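Side-chain contacts in FOG-3 protein (Caenorhabditis elegans, PDB 5TD6), which specifies sperm fate in the nematode germ line as an RNA-binding multimer and, as a BTG/Tob family member, may act as a transcriptional corepressor: residues Thr43-Val46 and Asn47-Lys50; Tyr35-Ser38 and His39-Thr43. The protein carries 2 engineered substitutions. All coordinates share one frame; numbering follows the deposited sequence.

Contact 1: Thr43-Val46 and Asn47-Lys50; sequences TWDV and NHPK. Engineered in segment 47-50: N47 (natural residue His).
D45 holds N47 and H48 through its carboxylate, and H48 also through its carbonyl. Its CG is anti to the backbone N (chi1 176°) and so lies beside D45's own carbonyl carbon, on the side from which OD1 and OD2 meet N47 and H48. Along the side chain, CB lies near the carbonyl oxygen of H48. CG comes 3.7 Å from H48 N. At the tip the two oxygens part: OD1 accepts from N47 N at 3.0 Å, the donor standing above the carboxylate plane, while OD2 takes a weak bond from H48 ND1 at 3.3 Å. The imidazole runs alongside the carboxylate, offering its edge, with the two planes 73° apart; the nearby negative charge would tend to favour a protonated ring. N47, an engineered residue in place of the natural His, puts its CB 3.4 Å from OD1.

The backbone closes the same bend, H48 N donating to D45 O at 2.9 Å. Next comes P49, which has no amide hydrogen and so cannot offer D45 O a helical bond; its CD instead rests 3.9 Å from V46 O. A water accepts from D45 N at 3.1 Å and probably donates to H48 O, joining the two arms. V46 reaches V115, and W44 lies on M1 and P94, which ties this surface loop to the domain.

Aspartate suits the first position because its short side chain can reach the amide two residues on: this is an Asx turn overlaid on a type I beta turn, D45 to H48, in the loop between helices 22-41 and 53-56.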
loop_
_atom_site.group_PDB
_atom_site.type_symbol
_atom_site.label_atom_id
_atom_site.label_comp_id
_atom_site.label_asym_id
_atom_site.label_seq_id
_atom_site.Cartn_x
_atom_site.Cartn_y
_atom_site.Cartn_z
ATOM N N THR B 43 9.919 20.339 -6.834
ATOM C CA THR B 43 10.619 19.698 -7.949
ATOM C C THR B 43 9.760 18.692 -8.720
ATOM O O THR B 43 10.197 18.149 -9.742
ATOM C CB THR B 43 11.899 18.980 -7.479
ATOM O OG1 THR B 43 11.585 18.056 -6.427
ATOM C CG2 THR B 43 12.913 20.010 -6.977
ATOM N N TRP B 44 8.541 18.455 -8.243
ATOM C CA TRP B 44 7.655 17.455 -8.854
ATOM C C TRP B 44 7.232 17.861 -10.269
ATOM O O TRP B 44 6.517 18.845 -10.459
ATOM C CB TRP B 44 6.420 17.246 -7.979
ATOM C CG TRP B 44 5.781 15.896 -8.121
ATOM C CD1 TRP B 44 4.671 15.587 -8.857
ATOM C CD2 TRP B 44 6.190 14.679 -7.480
ATOM N NE1 TRP B 44 4.374 14.247 -8.725
ATOM C CE2 TRP B 44 5.289 13.672 -7.880
ATOM C CE3 TRP B 44 7.228 14.343 -6.603
ATOM C CZ2 TRP B 44 5.411 12.349 -7.448
ATOM C CZ3 TRP B 44 7.338 13.013 -6.168
ATOM C CH2 TRP B 44 6.440 12.050 -6.583
ATOM N N ASP B 45 7.675 17.096 -11.257
ATOM C CA ASP B 45 7.319 17.351 -12.652
ATOM C C ASP B 45 6.900 16.036 -13.315
ATOM O O ASP B 45 7.739 15.210 -13.661
ATOM C CB ASP B 45 8.500 18.010 -13.384
ATOM C CG ASP B 45 8.254 18.217 -14.881
ATOM O OD1 ASP B 45 7.167 17.885 -15.412
ATOM O OD2 ASP B 45 9.173 18.747 -15.533
ATOM N N VAL B 46 5.596 15.850 -13.496
ATOM C CA VAL B 46 5.096 14.558 -13.969
ATOM C C VAL B 46 5.589 14.238 -15.368
ATOM O O VAL B 46 5.660 13.070 -15.736
ATOM C CB VAL B 46 3.553 14.491 -13.946
ATOM C CG1 VAL B 46 3.053 14.571 -12.517
ATOM C CG2 VAL B 46 2.937 15.604 -14.788
ATOM N N ASN B 47 5.939 15.268 -16.144
ATOM C CA ASN B 47 6.447 15.060 -17.502
ATOM C C ASN B 47 7.907 14.628 -17.507
ATOM O O ASN B 47 8.392 14.091 -18.498
ATOM C CB ASN B 47 6.259 16.329 -18.346
ATOM C CG ASN B 47 4.793 16.619 -18.615
ATOM O OD1 ASN B 47 3.992 15.696 -18.702
ATOM N ND2 ASN B 47 4.440 17.888 -18.751
ATOM N N HIS B 48 8.606 14.855 -16.395
ATOM C CA HIS B 48 9.975 14.367 -16.260
ATOM C C HIS B 48 10.188 13.800 -14.860
ATOM O O HIS B 48 10.675 14.487 -13.973
ATOM C CB HIS B 48 10.982 15.484 -16.571
ATOM C CG HIS B 48 10.859 16.026 -17.963
ATOM N ND1 HIS B 48 10.055 17.101 -18.276
ATOM C CD2 HIS B 48 11.403 15.608 -19.132
ATOM C CE1 HIS B 48 10.123 17.335 -19.575
ATOM N NE2 HIS B 48 10.933 16.440 -20.118
ATOM N N PRO B 49 9.816 12.528 -14.666
ATOM C CA PRO B 49 9.840 11.899 -13.337
ATOM C C PRO B 49 11.211 11.953 -12.653
ATOM O O PRO B 49 11.267 12.023 -11.426
ATOM C CB PRO B 49 9.429 10.444 -13.625
ATOM C CG PRO B 49 8.635 10.516 -14.929
ATOM C CD PRO B 49 9.298 11.626 -15.714
ATOM N N LYS B 50 12.298 11.923 -13.418
ATOM C CA LYS B 50 13.626 11.888 -12.804
ATOM C C LYS B 50 14.113 13.263 -12.356
ATOM O O LYS B 50 14.972 13.356 -11.481
ATOM C CB LYS B 50 14.644 11.269 -13.760
ATOM C CG LYS B 50 14.605 9.748 -13.812
ATOM C CD LYS B 50 15.677 9.202 -14.755
ATOM C CE LYS B 50 15.617 7.683 -14.865
ATOM N NZ LYS B 50 15.876 7.027 -13.554
HETATM O O HOH W 1 9.978 15.022 -11.305
#

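Contact 2: Tyr35-Ser38 and His39-Thr43; sequences YLVS and HFSST
Y35 and H39, one helical turn apart, both carry CG anti to the backbone N (chi1 165° and -175°), so their rings leave the helix side by side. The planes are nearly parallel, 20° apart, but slid so far that the rings barely overlap. The phenol oxygen is the atom over the centre of the imidazole: Y35 OH stands 3.6 Å above the plane of the H39 ring. In return H39 CB makes a CH-pi contact with the tyrosine face, 4.2 Å from the ring centroid.

L36 and F40 repeat the four-residue spacing on another side of the helix, where their CG atoms sit anti to the carbonyl carbon instead. L36 CB lies over the phenyl face, 4.3 Å from its centroid, and L36 CD2 packs against F40 CZ at 3.8 Å. Leucine's branched tip and the flat phenyl make a compact apolar pair.

At the last turn S41 folds back on the helix: its OG donates to V37 O at 2.9 Å, while S41 N makes a weak bond to the same oxygen. A small hydroxyl side chain suits this exposed place, adding a bond where the regular helical one is poor.

The apolar pair faces helix 2-13, with L36 on L8 and F40 on both V5 and L8; V37 meets Y2 of that helix and M1. Residues 35-41 thus belong to the C-terminal part of helix 22-41, packed against helix 2-13.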
loop_
_atom_site.group_PDB
_atom_site.type_symbol
_atom_site.label_atom_id
_atom_site.label_comp_id
_atom_site.label_asym_id
_atom_site.label_seq_id
_atom_site.Cartn_x
_atom_site.Cartn_y
_atom_site.Cartn_z
ATOM N N TYR B 35 5.051 16.421 5.595
ATOM C CA TYR B 35 6.434 16.829 5.343
ATOM C C TYR B 35 6.846 16.494 3.922
ATOM O O TYR B 35 7.504 17.284 3.250
ATOM C CB TYR B 35 7.431 16.163 6.303
ATOM C CG TYR B 35 8.882 16.285 5.828
ATOM C CD1 TYR B 35 9.658 17.394 6.169
ATOM C CD2 TYR B 35 9.472 15.298 5.032
ATOM C CE1 TYR B 35 10.970 17.519 5.736
ATOM C CE2 TYR B 35 10.786 15.420 4.584
ATOM C CZ TYR B 35 11.531 16.530 4.947
ATOM O OH TYR B 35 12.836 16.647 4.514
ATOM N N LEU B 36 6.492 15.296 3.485
ATOM C CA LEU B 36 6.942 14.820 2.185
ATOM C C LEU B 36 6.319 15.640 1.068
ATOM O O LEU B 36 6.979 15.943 0.067
ATOM C CB LEU B 36 6.602 13.341 1.996
ATOM C CG LEU B 36 7.434 12.364 2.830
ATOM C CD1 LEU B 36 7.018 10.936 2.530
ATOM C CD2 LEU B 36 8.956 12.560 2.606
ATOM N N VAL B 37 5.044 15.975 1.232
ATOM C CA VAL B 37 4.369 16.789 0.243
ATOM C C VAL B 37 5.095 18.126 0.102
ATOM O O VAL B 37 5.409 18.562 -1.008
ATOM C CB VAL B 37 2.873 17.000 0.573
ATOM C CG1 VAL B 37 2.278 18.082 -0.327
ATOM C CG2 VAL B 37 2.113 15.709 0.361
ATOM N N SER B 38 5.412 18.746 1.226
ATOM C CA SER B 38 6.167 19.992 1.204
ATOM C C SER B 38 7.537 19.825 0.533
ATOM O O SER B 38 7.926 20.627 -0.305
ATOM C CB SER B 38 6.331 20.516 2.628
ATOM O OG SER B 38 7.533 21.258 2.761
ATOM N N HIS B 39 8.241 18.759 0.898
ATOM C CA HIS B 39 9.596 18.462 0.437
ATOM C C HIS B 39 9.636 18.132 -1.059
ATOM O O HIS B 39 10.628 18.418 -1.736
ATOM C CB HIS B 39 10.155 17.294 1.275
ATOM C CG HIS B 39 11.593 16.946 1.008
ATOM N ND1 HIS B 39 12.625 17.852 1.153
ATOM C CD2 HIS B 39 12.175 15.769 0.670
ATOM C CE1 HIS B 39 13.774 17.255 0.880
ATOM N NE2 HIS B 39 13.528 15.990 0.587
ATOM N N PHE B 40 8.553 17.544 -1.570
ATOM C CA PHE B 40 8.483 17.086 -2.964
ATOM C C PHE B 40 7.940 18.134 -3.947
ATOM O O PHE B 40 8.229 18.076 -5.147
ATOM C CB PHE B 40 7.594 15.834 -3.075
ATOM C CG PHE B 40 8.156 14.603 -2.386
ATOM C CD1 PHE B 40 9.440 14.591 -1.874
ATOM C CD2 PHE B 40 7.377 13.464 -2.254
ATOM C CE1 PHE B 40 9.949 13.456 -1.257
ATOM C CE2 PHE B 40 7.870 12.333 -1.637
ATOM C CZ PHE B 40 9.160 12.326 -1.142
ATOM N N SER B 41 7.133 19.064 -3.441
ATOM C CA SER B 41 6.321 19.933 -4.302
ATOM C C SER B 41 7.122 20.809 -5.266
ATOM O O SER B 41 6.730 20.974 -6.408
ATOM C CB SER B 41 5.421 20.832 -3.455
ATOM O OG SER B 41 4.216 20.162 -3.119
ATOM N N SER B 42 8.242 21.360 -4.830
ATOM C CA SER B 42 8.944 22.303 -5.696
ATOM C C SER B 42 9.673 21.645 -6.881
ATOM O O SER B 42 9.999 22.322 -7.843
ATOM C CB SER B 42 9.923 23.134 -4.873
ATOM O OG SER B 42 10.752 22.296 -4.103
ATOM N N THR B 43 9.919 20.339 -6.834
ATOM C CA THR B 43 10.619 19.698 -7.949
ATOM C C THR B 43 9.760 18.692 -8.720
ATOM O O THR B 43 10.197 18.149 -9.742
ATOM C CB THR B 43 11.899 18.980 -7.479
ATOM O OG1 THR B 43 11.585 18.056 -6.427
ATOM C CG2 THR B 43 12.913 20.010 -6.977
#

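Overall arrangement
The two contacts are consecutive pieces of one chain path, meeting at T43 with their centres about 12 Å apart. Contact 2 covers the C-terminal part of helix 22-41 and the start of the loop after it, and contact 1 is the turn into which the chain then runs before helix 53-56. Their settings differ: contact 2 is partly buried, its centre about 12 Å from that of the chain, whereas contact 1 lies at the surface, about 17 Å out. T43 OG1 bonds R56 NH1, securing the junction to helix 53-56, and M1 touches V37 and F40 of contact 2 as well as W44 of the following loop. Both contacts lie within the BTG family region.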